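Local coordinates for protein peptide chain release factor subunit 1 (Aeropyrum pernix, PDB 3AGK) that probably directs termination of nascent peptide synthesis in response to the stop codons UAA, UAG and UGA, acting with a GTP-binding partner subunit, at residues Leu35-Ile39 and Ile129-Leu133; Val48-Arg53 and Ala78-Gln83; Glu55-Asp60 and Val71-Ser76; Asn91-Phe96 and Cys108-Pro114. All coordinates share one frame; numbering follows the deposited sequence.

Interaction 1. Residues Leu35-Ile39 and Ile129-Leu133; sequences LSLYI and ITDFL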
loop_
_atom_site.group_PDB
_atom_site.type_symbol
_atom_site.label_atom_id
_atom_site.label_comp_id
_atom_site.label_asym_id
_atom_site.label_seq_id
_atom_site.Cartn_x
_atom_site.Cartn_y
_atom_site.Cartn_z
ATOM N N LEU A 35 21.890 -4.862 -5.410
ATOM C CA LEU A 35 21.802 -4.099 -6.653
ATOM C C LEU A 35 20.390 -4.008 -7.224
ATOM O O LEU A 35 19.682 -5.009 -7.329
ATOM C CB LEU A 35 22.736 -4.718 -7.695
ATOM C CG LEU A 35 22.697 -4.202 -9.134
ATOM C CD1 LEU A 35 22.563 -2.697 -9.142
ATOM C CD2 LEU A 35 23.970 -4.608 -9.869
ATOM N N SER A 36 19.997 -2.796 -7.598
ATOM C CA SER A 36 18.737 -2.571 -8.292
ATOM C C SER A 36 19.033 -1.858 -9.618
ATOM O O SER A 36 19.725 -0.842 -9.631
ATOM C CB SER A 36 17.799 -1.719 -7.425
ATOM O OG SER A 36 17.539 -2.341 -6.178
ATOM N N LEU A 37 18.518 -2.379 -10.728
ATOM C CA LEU A 37 18.835 -1.818 -12.042
ATOM C C LEU A 37 17.655 -1.842 -13.031
ATOM O O LEU A 37 17.164 -2.908 -13.398
ATOM C CB LEU A 37 20.029 -2.563 -12.633
ATOM C CG LEU A 37 20.382 -2.277 -14.085
ATOM C CD1 LEU A 37 20.977 -0.881 -14.194
ATOM C CD2 LEU A 37 21.367 -3.304 -14.567
ATOM N N TYR A 38 17.216 -0.662 -13.463
ATOM C CA TYR A 38 16.084 -0.527 -14.379
ATOM C C TYR A 38 16.544 0.071 -15.704
ATOM O O TYR A 38 17.167 1.132 -15.728
ATOM C CB TYR A 38 15.044 0.426 -13.798
ATOM C CG TYR A 38 14.292 -0.037 -12.568
ATOM C CD1 TYR A 38 14.914 -0.122 -11.325
ATOM C CD2 TYR A 38 12.934 -0.318 -12.638
ATOM C CE1 TYR A 38 14.201 -0.523 -10.191
ATOM C CE2 TYR A 38 12.217 -0.713 -11.520
ATOM C CZ TYR A 38 12.847 -0.817 -10.299
ATOM O OH TYR A 38 12.110 -1.210 -9.198
ATOM N N ILE A 39 16.221 -0.581 -16.810
ATOM C CA ILE A 39 16.683 -0.130 -18.119
ATOM C C ILE A 39 15.539 0.129 -19.094
ATOM O O ILE A 39 14.848 -0.795 -19.505
ATOM C CB ILE A 39 17.617 -1.162 -18.747
ATOM C CG1 ILE A 39 18.741 -1.538 -17.761
ATOM C CG2 ILE A 39 18.145 -0.648 -20.094
ATOM C CD1 ILE A 39 19.554 -2.760 -18.198
ATOM N N ILE A 129 15.282 -1.754 -4.522
ATOM C CA ILE A 129 14.390 -0.630 -4.767
ATOM C C ILE A 129 13.277 -1.076 -5.710
ATOM O O ILE A 129 13.510 -1.335 -6.890
ATOM C CB ILE A 129 15.133 0.554 -5.395
ATOM C CG1 ILE A 129 16.450 0.809 -4.654
ATOM C CG2 ILE A 129 14.226 1.791 -5.431
ATOM C CD1 ILE A 129 16.282 1.090 -3.182
ATOM N N THR A 130 12.067 -1.169 -5.185
ATOM C CA THR A 130 10.968 -1.755 -5.937
ATOM C C THR A 130 10.011 -0.662 -6.373
ATOM O O THR A 130 9.057 -0.910 -7.124
ATOM C CB THR A 130 10.212 -2.749 -5.072
ATOM O OG1 THR A 130 9.099 -2.092 -4.461
ATOM C CG2 THR A 130 11.120 -3.295 -3.984
ATOM N N ASP A 131 10.280 0.543 -5.876
ATOM C CA ASP A 131 9.498 1.733 -6.155
ATOM C C ASP A 131 8.601 1.636 -7.369
ATOM O O ASP A 131 7.391 1.508 -7.248
ATOM C CB ASP A 131 10.431 2.938 -6.344
ATOM C CG ASP A 131 10.973 3.472 -5.038
ATOM O OD1 ASP A 131 10.868 2.754 -4.024
ATOM O OD2 ASP A 131 11.507 4.606 -5.029
ATOM N N PHE A 132 9.219 1.729 -8.541
ATOM C CA PHE A 132 8.503 1.895 -9.796
ATOM C C PHE A 132 7.544 0.739 -10.042
ATOM O O PHE A 132 6.485 0.919 -10.644
ATOM C CB PHE A 132 9.489 2.005 -10.964
ATOM C CG PHE A 132 10.735 2.827 -10.661
ATOM C CD1 PHE A 132 11.682 2.381 -9.746
ATOM C CD2 PHE A 132 10.973 4.021 -11.322
ATOM C CE1 PHE A 132 12.814 3.107 -9.492
ATOM C CE2 PHE A 132 12.110 4.758 -11.062
ATOM C CZ PHE A 132 13.031 4.299 -10.149
ATOM N N LEU A 133 7.912 -0.443 -9.556
ATOM C CA LEU A 133 7.165 -1.671 -9.842
ATOM C C LEU A 133 5.875 -1.754 -9.044
ATOM O O LEU A 133 4.846 -2.221 -9.546
ATOM C CB LEU A 133 8.032 -2.889 -9.538
ATOM C CG LEU A 133 9.323 -2.973 -10.353
ATOM C CD1 LEU A 133 10.258 -4.061 -9.814
ATOM C CD2 LEU A 133 8.995 -3.208 -11.824
#
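Tyr38 and Ser36 point from the same side of strand 34-39 toward the residues 129-133, and so tie the four-stranded antiparallel sheet of the N-terminal eRF1 domain to the turn and short, loosely formed helix that follow its last strand. The Tyr38 side chain spans the whole way from the strand to residues 129-133. With CG anti to the carbonyl carbon (chi1 -68°), the CB-CG bond carries the ring off the sheet, between Phe132 on one face and Leu133 near its edge. Going outward, Tyr38 CD2 passes 4.1 Å from Phe132 CD1. At the next position Tyr38 CE2 lies 3.9 Å from Leu133 CG, while on the other limb Tyr38 CE1 comes to 3.5 Å from Ile129 O. Tyr38 CZ then sits 3.4 Å from Phe132 CD1, which rides over the face, displaced toward the rim. The two rings meet obliquely, their planes at 44°. At the tip Tyr38 OH donates to Ile129 O at 2.7 Å, the acceptor lying in the ring plane. A methyl of Leu133 closes on the same hydroxyl. The bond should hold the hydroxyl hydrogen turned to Ile129 O, while Phe132 and Leu133 probably limit turning of the ring.

Strands 93-98 and 121-125 flank this one; Tyr38 also packs on Val94 and Phe96, and Phe132 meets Tyr121 edge-to-face. Ser36 completes the junction two residues back along the strand. Ile129 is thus held at both backbone polar atoms, Ile129 N reaching Ser36 OG at 2.9 Å along a nearly straight path of 175°.

Interaction 2. Residues Val48-Arg53 and Ala78-Gln83; sequences VMTLLR and AMDRLQ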
loop_
_atom_site.group_PDB
_atom_site.type_symbol
_atom_site.label_atom_id
_atom_site.label_comp_id
_atom_site.label_asym_id
_atom_site.label_seq_id
_atom_site.Cartn_x
_atom_site.Cartn_y
_atom_site.Cartn_z
ATOM N N VAL A 48 24.573 0.802 -20.763
ATOM C CA VAL A 48 24.433 0.256 -19.421
ATOM C C VAL A 48 25.700 -0.502 -19.034
ATOM O O VAL A 48 26.197 -0.375 -17.917
ATOM C CB VAL A 48 23.215 -0.680 -19.325
ATOM C CG1 VAL A 48 22.989 -1.105 -17.879
ATOM C CG2 VAL A 48 21.962 0.014 -19.905
ATOM N N MET A 49 26.214 -1.280 -19.980
ATOM C CA MET A 49 27.428 -2.066 -19.807
ATOM C C MET A 49 28.632 -1.196 -19.398
ATOM O O MET A 49 29.371 -1.534 -18.472
ATOM C CB MET A 49 27.705 -2.806 -21.120
ATOM C CG MET A 49 28.248 -4.211 -20.981
ATOM S SD MET A 49 27.357 -5.317 -19.863
ATOM C CE MET A 49 28.776 -6.262 -19.332
ATOM N N THR A 50 28.820 -0.077 -20.099
ATOM C CA THR A 50 29.839 0.914 -19.749
ATOM C C THR A 50 29.619 1.477 -18.338
ATOM O O THR A 50 30.559 1.573 -17.545
ATOM C CB THR A 50 29.870 2.066 -20.770
ATOM O OG1 THR A 50 30.272 1.556 -22.040
ATOM C CG2 THR A 50 30.858 3.166 -20.332
ATOM N N LEU A 51 28.375 1.821 -18.018
ATOM C CA LEU A 51 28.046 2.310 -16.680
ATOM C C LEU A 51 28.361 1.277 -15.577
ATOM O O LEU A 51 28.963 1.608 -14.570
ATOM C CB LEU A 51 26.578 2.750 -16.620
ATOM C CG LEU A 51 26.097 3.350 -15.291
ATOM C CD1 LEU A 51 24.920 4.300 -15.504
ATOM C CD2 LEU A 51 25.722 2.248 -14.302
ATOM N N LEU A 52 27.955 0.026 -15.764
ATOM C CA LEU A 52 28.260 -1.008 -14.783
ATOM C C LEU A 52 29.767 -1.212 -14.659
ATOM O O LEU A 52 30.276 -1.451 -13.567
ATOM C CB LEU A 52 27.590 -2.337 -15.161
ATOM C CG LEU A 52 26.069 -2.382 -15.079
ATOM C CD1 LEU A 52 25.558 -3.753 -15.468
ATOM C CD2 LEU A 52 25.589 -1.992 -13.679
ATOM N N ARG A 53 30.470 -1.134 -15.787
ATOM C CA ARG A 53 31.919 -1.313 -15.796
ATOM C C ARG A 53 32.606 -0.197 -14.992
ATOM O O ARG A 53 33.579 -0.448 -14.285
ATOM C CB ARG A 53 32.447 -1.350 -17.236
ATOM C CG ARG A 53 32.494 -2.758 -17.824
ATOM C CD ARG A 53 32.772 -2.768 -19.311
ATOM N NE ARG A 53 32.680 -4.139 -19.808
ATOM C CZ ARG A 53 32.647 -4.479 -21.090
ATOM N NH1 ARG A 53 32.696 -3.545 -22.027
ATOM N NH2 ARG A 53 32.567 -5.760 -21.434
ATOM N N ALA A 78 25.132 -9.078 -12.908
ATOM C CA ALA A 78 24.287 -8.272 -13.780
ATOM C C ALA A 78 24.889 -8.134 -15.192
ATOM O O ALA A 78 24.171 -8.260 -16.200
ATOM C CB ALA A 78 24.014 -6.914 -13.156
ATOM N N MET A 79 26.202 -7.902 -15.264
ATOM C CA MET A 79 26.888 -7.865 -16.564
ATOM C C MET A 79 26.745 -9.173 -17.331
ATOM O O MET A 79 26.515 -9.152 -18.537
ATOM C CB MET A 79 28.369 -7.522 -16.432
ATOM C CG MET A 79 28.631 -6.075 -15.981
ATOM S SD MET A 79 30.392 -5.641 -15.858
ATOM C CE MET A 79 30.482 -5.174 -14.138
ATOM N N ASP A 80 26.917 -10.294 -16.629
ATOM C CA ASP A 80 26.707 -11.622 -17.210
ATOM C C ASP A 80 25.335 -11.709 -17.844
ATOM O O ASP A 80 25.179 -12.152 -18.980
ATOM C CB ASP A 80 26.782 -12.694 -16.122
ATOM C CG ASP A 80 28.198 -13.071 -15.776
ATOM O OD1 ASP A 80 29.086 -12.855 -16.628
ATOM O OD2 ASP A 80 28.417 -13.583 -14.650
ATOM N N ARG A 81 24.338 -11.297 -17.070
ATOM C CA ARG A 81 22.952 -11.340 -17.486
ATOM C C ARG A 81 22.744 -10.521 -18.764
ATOM O O ARG A 81 22.058 -10.957 -19.693
ATOM C CB ARG A 81 22.085 -10.809 -16.339
ATOM C CG ARG A 81 20.981 -11.739 -15.836
ATOM C CD ARG A 81 21.415 -13.187 -15.725
ATOM N NE ARG A 81 22.611 -13.350 -14.903
ATOM C CZ ARG A 81 22.638 -13.969 -13.727
ATOM N NH1 ARG A 81 21.532 -14.496 -13.218
ATOM N NH2 ARG A 81 23.778 -14.066 -13.065
ATOM N N LEU A 82 23.347 -9.334 -18.820
ATOM C CA LEU A 82 23.111 -8.426 -19.942
ATOM C C LEU A 82 23.808 -8.905 -21.205
ATOM O O LEU A 82 23.347 -8.665 -22.317
ATOM C CB LEU A 82 23.569 -6.997 -19.617
ATOM C CG LEU A 82 22.829 -6.223 -18.529
ATOM C CD1 LEU A 82 23.375 -4.807 -18.431
ATOM C CD2 LEU A 82 21.343 -6.199 -18.800
ATOM N N GLN A 83 24.939 -9.573 -21.038
ATOM C CA GLN A 83 25.648 -10.055 -22.204
ATOM C C GLN A 83 24.955 -11.285 -22.788
ATOM O O GLN A 83 25.393 -11.826 -23.797
ATOM C CB GLN A 83 27.139 -10.267 -21.901
ATOM C CG GLN A 83 27.836 -8.918 -21.652
ATOM C CD GLN A 83 29.349 -8.997 -21.534
ATOM O OE1 GLN A 83 29.891 -9.365 -20.483
ATOM N NE2 GLN A 83 30.043 -8.613 -22.604
#
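Met79 and Leu52 run alongside each other, heading opposite ways, the closest of their side-chain carbons being Leu52 CD1 and Met79 CG at 3.9 Å. The two residues belong to an antiparallel helical hairpin, helices 45-58 and 65-82, whose axes, over the segments 48-53 and 78-82, approach to 10.6 Å at 164°. The same Leu52 CD1 touches Leu82 CD1 at 3.8 Å. That Leu82 methyl also receives Val48 CG1, so one atom of the second helix bridges two successive turns of the first. Bent at chi3 (-121°), Met79 directs Met79 CE to the backbone, 3.8 Å from Leu52 O, while its sulfur lies near Arg53 CG. Met49 folds its chain across Gln83, Met49 SD standing 4.0 Å from Gln83 CG; its methyl is modelled too near Met79 for that approach to be trusted. With an alanine at Met79 the thioether is gone, which would probably open a gap beside Leu52 CD1 and let the aliphatic part of Arg53 shift.

Beyond this shell lies the sheet: Leu82 rests on Ile39 and Leu93, Val48 on Ile39, and Ala78 on Leu35. At the outer margin Arg53 NH2 comes to 4.0 Å from Gln83 NE2 with no hydrogen bond, the guanidinium and amide planes standing 87° apart.

Interaction 3. Residues Glu55-Asp60 and Val71-Ser76; sequences EYSITD and VKRALS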
loop_
_atom_site.group_PDB
_atom_site.type_symbol
_atom_site.label_atom_id
_atom_site.label_comp_id
_atom_site.label_asym_id
_atom_site.label_seq_id
_atom_site.Cartn_x
_atom_site.Cartn_y
_atom_site.Cartn_z
ATOM N N GLU A 55 31.071 1.606 -12.525
ATOM C CA GLU A 55 30.689 1.274 -11.164
ATOM C C GLU A 55 31.603 0.186 -10.605
ATOM O O GLU A 55 31.958 0.213 -9.429
ATOM C CB GLU A 55 29.212 0.846 -11.097
ATOM C CG GLU A 55 28.235 2.031 -11.154
ATOM C CD GLU A 55 28.642 3.145 -10.182
ATOM O OE1 GLU A 55 28.821 2.849 -8.979
ATOM O OE2 GLU A 55 28.793 4.304 -10.619
ATOM N N TYR A 56 31.982 -0.767 -11.453
ATOM C CA TYR A 56 32.874 -1.837 -11.024
ATOM C C TYR A 56 34.256 -1.302 -10.606
ATOM O O TYR A 56 34.788 -1.684 -9.567
ATOM C CB TYR A 56 32.992 -2.928 -12.102
ATOM C CG TYR A 56 33.650 -4.185 -11.585
ATOM C CD1 TYR A 56 32.891 -5.225 -11.062
ATOM C CD2 TYR A 56 35.034 -4.314 -11.581
ATOM C CE1 TYR A 56 33.491 -6.366 -10.571
ATOM C CE2 TYR A 56 35.641 -5.445 -11.091
ATOM C CZ TYR A 56 34.870 -6.464 -10.585
ATOM O OH TYR A 56 35.479 -7.594 -10.105
ATOM N N SER A 57 34.832 -0.411 -11.407
ATOM C CA SER A 57 36.110 0.198 -11.053
ATOM C C SER A 57 35.998 1.032 -9.770
ATOM O O SER A 57 36.868 0.992 -8.906
ATOM C CB SER A 57 36.627 1.054 -12.208
ATOM O OG SER A 57 37.089 0.241 -13.274
ATOM N N ILE A 58 34.902 1.765 -9.644
ATOM C CA ILE A 58 34.651 2.587 -8.472
ATOM C C ILE A 58 34.659 1.789 -7.164
ATOM O O ILE A 58 34.983 2.336 -6.116
ATOM C CB ILE A 58 33.310 3.345 -8.618
ATOM C CG1 ILE A 58 33.413 4.397 -9.726
ATOM C CG2 ILE A 58 32.893 3.993 -7.311
ATOM C CD1 ILE A 58 32.126 5.181 -9.944
ATOM N N THR A 59 34.317 0.503 -7.215
ATOM C CA THR A 59 34.182 -0.289 -5.986
ATOM C C THR A 59 35.456 -0.387 -5.154
ATOM O O THR A 59 35.395 -0.734 -3.977
ATOM C CB THR A 59 33.703 -1.733 -6.246
ATOM O OG1 THR A 59 34.712 -2.450 -6.971
ATOM C CG2 THR A 59 32.387 -1.746 -7.015
ATOM N N ASP A 60 36.605 -0.116 -5.764
ATOM C CA ASP A 60 37.864 -0.104 -5.015
ATOM C C ASP A 60 37.840 0.973 -3.937
ATOM O O ASP A 60 38.585 0.912 -2.965
ATOM C CB ASP A 60 39.062 0.087 -5.948
ATOM C CG ASP A 60 39.390 -1.168 -6.731
ATOM O OD1 ASP A 60 38.517 -2.057 -6.819
ATOM O OD2 ASP A 60 40.520 -1.268 -7.252
ATOM N N VAL A 71 29.664 -6.150 -3.741
ATOM C CA VAL A 71 29.183 -5.322 -4.824
ATOM C C VAL A 71 29.767 -5.798 -6.150
ATOM O O VAL A 71 29.051 -5.916 -7.139
ATOM C CB VAL A 71 29.495 -3.827 -4.556
ATOM C CG1 VAL A 71 29.139 -2.962 -5.760
ATOM C CG2 VAL A 71 28.742 -3.356 -3.315
ATOM N N LYS A 72 31.061 -6.090 -6.166
ATOM C CA LYS A 72 31.696 -6.593 -7.376
ATOM C C LYS A 72 30.965 -7.830 -7.886
ATOM O O LYS A 72 30.663 -7.937 -9.073
ATOM C CB LYS A 72 33.171 -6.917 -7.133
ATOM C CG LYS A 72 34.064 -5.702 -6.968
ATOM C CD LYS A 72 35.513 -6.105 -6.695
ATOM C CE LYS A 72 36.408 -4.882 -6.540
ATOM N NZ LYS A 72 37.827 -5.239 -6.270
ATOM N N ARG A 73 30.672 -8.754 -6.978
ATOM C CA ARG A 73 29.993 -9.984 -7.349
ATOM C C ARG A 73 28.620 -9.745 -7.987
ATOM O O ARG A 73 28.272 -10.380 -8.985
ATOM C CB ARG A 73 29.832 -10.896 -6.142
ATOM C CG ARG A 73 29.154 -12.207 -6.494
ATOM C CD ARG A 73 28.560 -12.842 -5.264
ATOM N NE ARG A 73 28.353 -14.275 -5.425
ATOM C CZ ARG A 73 27.855 -15.057 -4.471
ATOM N NH1 ARG A 73 27.501 -14.527 -3.300
ATOM N NH2 ARG A 73 27.701 -16.358 -4.690
ATOM N N ALA A 74 27.837 -8.849 -7.395
ATOM C CA ALA A 74 26.511 -8.525 -7.921
ATOM C C ALA A 74 26.618 -7.809 -9.265
ATOM O O ALA A 74 25.870 -8.106 -10.189
ATOM C CB ALA A 74 25.743 -7.671 -6.932
ATOM N N LEU A 75 27.549 -6.862 -9.359
ATOM C CA LEU A 75 27.833 -6.178 -10.616
ATOM C C LEU A 75 28.195 -7.164 -11.736
ATOM O O LEU A 75 27.707 -7.045 -12.865
ATOM C CB LEU A 75 28.979 -5.184 -10.417
ATOM C CG LEU A 75 28.768 -3.669 -10.480
ATOM C CD1 LEU A 75 27.329 -3.260 -10.486
ATOM C CD2 LEU A 75 29.519 -2.989 -9.347
ATOM N N SER A 76 29.060 -8.128 -11.428
ATOM C CA SER A 76 29.477 -9.106 -12.430
ATOM C C SER A 76 28.300 -9.951 -12.873
ATOM O O SER A 76 28.170 -10.288 -14.057
ATOM C CB SER A 76 30.565 -10.016 -11.887
ATOM O OG SER A 76 31.624 -9.223 -11.408
#
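Val71 CG1 meets Thr59 CG2 at 3.7 Å. Lys72 comes next and meets three residues of the first helix and its 3-10 end: Tyr56, Thr59 and Asp60. Its chain, fully extended beyond CG, starts beside the Tyr56 ring, with Lys72 CB 3.5 Å from Tyr56 CE1. It then passes close to Thr59 OG1 and finishes at Asp60, where Lys72 NZ and Asp60 OD1 form a weak, long salt bridge of 3.3 Å. Thr59 OG1 itself donates to Tyr56 O at 2.7 Å; Thr59 N bonds to the same carbonyl.

These residues sit toward the connecting end of the antiparallel helical hairpin of eRF1 domain 1, where helix 45-58 passes into a 3-10 turn before the chain doubles back as helix 65-82. One turn after Val71, Leu75 reaches tip to tip with Thr59, Leu75 CD2 lying 3.9 Å from Thr59 CG2, while its CB lies at the edge of the Tyr56 ring. Were Tyr56 an alanine, the ring beside CB and CG of Lys72 would be missing, and the start of that chain is likely to turn more freely. Finally Ser76 OG turns back to Lys72 O, 2.8 Å away and 41° above the carbonyl plane, with Tyr56 CE1 3.5 Å from Ser76 OG.

Interaction 4. Residues Asn91-Phe96 and Cys108-Pro114; sequences NGLVLF and CFMFSPP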
loop_
_atom_site.group_PDB
_atom_site.type_symbol
_atom_site.label_atom_id
_atom_site.label_comp_id
_atom_site.label_asym_id
_atom_site.label_seq_id
_atom_site.Cartn_x
_atom_site.Cartn_y
_atom_site.Cartn_z
ATOM N N ASN A 91 9.502 -3.459 -23.131
ATOM C CA ASN A 91 9.088 -2.805 -21.895
ATOM C C ASN A 91 10.270 -2.528 -20.979
ATOM O O ASN A 91 10.085 -2.136 -19.826
ATOM C CB ASN A 91 8.068 -3.652 -21.144
ATOM C CG ASN A 91 6.674 -3.525 -21.712
ATOM O OD1 ASN A 91 6.442 -2.767 -22.651
ATOM N ND2 ASN A 91 5.733 -4.266 -21.137
ATOM N N GLY A 92 11.477 -2.751 -21.495
ATOM C CA GLY A 92 12.692 -2.593 -20.713
ATOM C C GLY A 92 13.060 -3.828 -19.904
ATOM O O GLY A 92 12.438 -4.896 -20.037
ATOM N N LEU A 93 14.082 -3.673 -19.063
ATOM C CA LEU A 93 14.581 -4.733 -18.192
ATOM C C LEU A 93 14.672 -4.230 -16.765
ATOM O O LEU A 93 14.910 -3.043 -16.542
ATOM C CB LEU A 93 15.994 -5.117 -18.609
ATOM C CG LEU A 93 16.303 -6.186 -19.633
ATOM C CD1 LEU A 93 17.809 -6.228 -19.797
ATOM C CD2 LEU A 93 15.776 -7.525 -19.150
ATOM N N VAL A 94 14.512 -5.123 -15.794
ATOM C CA VAL A 94 14.918 -4.804 -14.427
ATOM C C VAL A 94 15.685 -5.974 -13.799
ATOM O O VAL A 94 15.323 -7.144 -13.978
ATOM C CB VAL A 94 13.744 -4.344 -13.517
ATOM C CG1 VAL A 94 12.568 -3.819 -14.335
ATOM C CG2 VAL A 94 13.309 -5.454 -12.607
ATOM N N LEU A 95 16.758 -5.647 -13.085
ATOM C CA LEU A 95 17.574 -6.643 -12.400
ATOM C C LEU A 95 17.710 -6.348 -10.915
ATOM O O LEU A 95 17.918 -5.205 -10.537
ATOM C CB LEU A 95 18.981 -6.711 -13.009
ATOM C CG LEU A 95 19.147 -7.446 -14.345
ATOM C CD1 LEU A 95 18.760 -6.535 -15.507
ATOM C CD2 LEU A 95 20.567 -7.976 -14.524
ATOM N N PHE A 96 17.604 -7.382 -10.083
ATOM C CA PHE A 96 18.003 -7.290 -8.676
ATOM C C PHE A 96 18.997 -8.423 -8.377
ATOM O O PHE A 96 18.737 -9.575 -8.705
ATOM C CB PHE A 96 16.786 -7.398 -7.759
ATOM C CG PHE A 96 15.713 -6.368 -8.032
ATOM C CD1 PHE A 96 14.618 -6.673 -8.827
ATOM C CD2 PHE A 96 15.793 -5.096 -7.478
ATOM C CE1 PHE A 96 13.628 -5.722 -9.073
ATOM C CE2 PHE A 96 14.806 -4.148 -7.715
ATOM C CZ PHE A 96 13.722 -4.468 -8.518
ATOM N N CYS A 108 20.161 -13.513 -8.995
ATOM C CA CYS A 108 20.042 -12.391 -9.915
ATOM C C CYS A 108 18.691 -12.412 -10.616
ATOM O O CYS A 108 18.534 -13.104 -11.618
ATOM C CB CYS A 108 21.153 -12.451 -10.959
ATOM S SG CYS A 108 21.614 -10.843 -11.655
ATOM N N PHE A 109 17.716 -11.667 -10.100
ATOM C CA PHE A 109 16.398 -11.621 -10.731
ATOM C C PHE A 109 16.475 -10.767 -11.989
ATOM O O PHE A 109 17.072 -9.695 -11.971
ATOM C CB PHE A 109 15.335 -11.075 -9.769
ATOM C CG PHE A 109 15.281 -11.797 -8.448
ATOM C CD1 PHE A 109 16.173 -11.480 -7.431
ATOM C CD2 PHE A 109 14.342 -12.792 -8.222
ATOM C CE1 PHE A 109 16.133 -12.145 -6.213
ATOM C CE2 PHE A 109 14.291 -13.463 -7.006
ATOM C CZ PHE A 109 15.190 -13.137 -6.001
ATOM N N MET A 110 15.913 -11.254 -13.092
ATOM C CA MET A 110 15.876 -10.449 -14.305
ATOM C C MET A 110 14.560 -10.630 -15.027
ATOM O O MET A 110 14.128 -11.743 -15.231
ATOM C CB MET A 110 17.030 -10.778 -15.251
ATOM C CG MET A 110 17.071 -9.791 -16.421
ATOM S SD MET A 110 18.372 -10.041 -17.639
ATOM C CE MET A 110 18.153 -11.761 -18.069
ATOM N N PHE A 111 13.915 -9.538 -15.415
ATOM C CA PHE A 111 12.672 -9.654 -16.172
ATOM C C PHE A 111 12.296 -8.389 -16.927
ATOM O O PHE A 111 12.939 -7.326 -16.782
ATOM C CB PHE A 111 11.518 -10.054 -15.253
ATOM C CG PHE A 111 11.268 -9.078 -14.147
ATOM C CD1 PHE A 111 10.284 -8.108 -14.274
ATOM C CD2 PHE A 111 12.022 -9.122 -12.986
ATOM C CE1 PHE A 111 10.049 -7.200 -13.264
ATOM C CE2 PHE A 111 11.796 -8.211 -11.961
ATOM C CZ PHE A 111 10.803 -7.247 -12.100
ATOM N N SER A 112 11.254 -8.511 -17.747
ATOM C CA SER A 112 10.645 -7.336 -18.338
ATOM C C SER A 112 9.295 -7.114 -17.653
ATOM O O SER A 112 8.552 -8.054 -17.427
ATOM C CB SER A 112 10.517 -7.479 -19.857
ATOM O OG SER A 112 10.029 -6.280 -20.445
ATOM N N PRO A 113 8.995 -5.867 -17.277
ATOM C CA PRO A 113 7.767 -5.579 -16.527
ATOM C C PRO A 113 6.539 -5.447 -17.437
ATOM O O PRO A 113 6.701 -5.183 -18.630
ATOM C CB PRO A 113 8.089 -4.240 -15.860
ATOM C CG PRO A 113 9.034 -3.575 -16.810
ATOM C CD PRO A 113 9.854 -4.678 -17.427
ATOM N N PRO A 114 5.324 -5.601 -16.877
ATOM C CA PRO A 114 4.108 -5.526 -17.701
ATOM C C PRO A 114 3.981 -4.134 -18.303
ATOM O O PRO A 114 3.377 -3.941 -19.360
ATOM C CB PRO A 114 2.972 -5.760 -16.694
ATOM C CG PRO A 114 3.614 -6.169 -15.412
ATOM C CD PRO A 114 5.023 -5.682 -15.439
#
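Val94 and Phe111 exchange a pair of backbone hydrogen bonds, as do Phe96 and Phe109, and between them Leu95 faces Met110 as a non-hydrogen-bonded pair. This is the regular pattern of an antiparallel beta hairpin, strands 93-98 and 107-111. The shortest of these bonds is Phe109 N to Phe96 O at 2.7 Å. Weaker CA-H...O contacts fill the intervals, such as Leu95 CA to Phe109 O at 3.1 Å.

Side chains provide the polar links past the strand ends. Ser112 OG donates to Gly92 O at 2.8 Å. Asn91 ND2 reaches Pro113 O, also at 2.8 Å and in the carbonyl plane. Gly92 itself has backbone angles (phi 85°, psi -173°) that would press a CB against the preceding carbonyl.

Apolar contacts divide by face. On one, Met110 CG stands opposite the backbone N (chi1 -172°), which lays the chain beside Leu95, Leu95 CG to Met110 CG 3.8 Å; Leu93 CD2 meets Met110 CG at 3.8 Å, and Arg81 packs against Leu95 and Met110. On the other, Val94 CG2 is modelled over a face of the Phe111 ring, too close to be trusted, and Phe96 CE1 approaches Phe111 CE2 at 4.2 Å, with helix 14-24 packing on Phe109 and Phe111.

Cys108 adds a disulfide to Cys97. The hairpin is therefore closed covalently at one end and by side-chain hydrogen bonds at the other, where proline has no N-H to give and Gly92 O accepts from the Ser112 hydroxyl.

From the N terminus, strand 34-39 opens the widest loop, which interaction 1 closes about ninety residues later. The other three contacts all fall within it. Helix 45-58 follows the strand, and interactions 2 and 3 pair it with helix 65-82; the 55-60/71-76 contact, nearer the turn, is enclosed by 48-53/78-83. Interaction 4 comes after them in series, joining strands 93-98 and 107-111, so no loops cross. Its inner strand hydrogen-bonds to strand 34-39 through Leu95 to Leu37 and Ile39 to Leu93, making interactions 1 and 4 parts of one sheet. Leu35 and Ile39 pack under the helical hairpin, while residues 129-133 approach the sheet's other face.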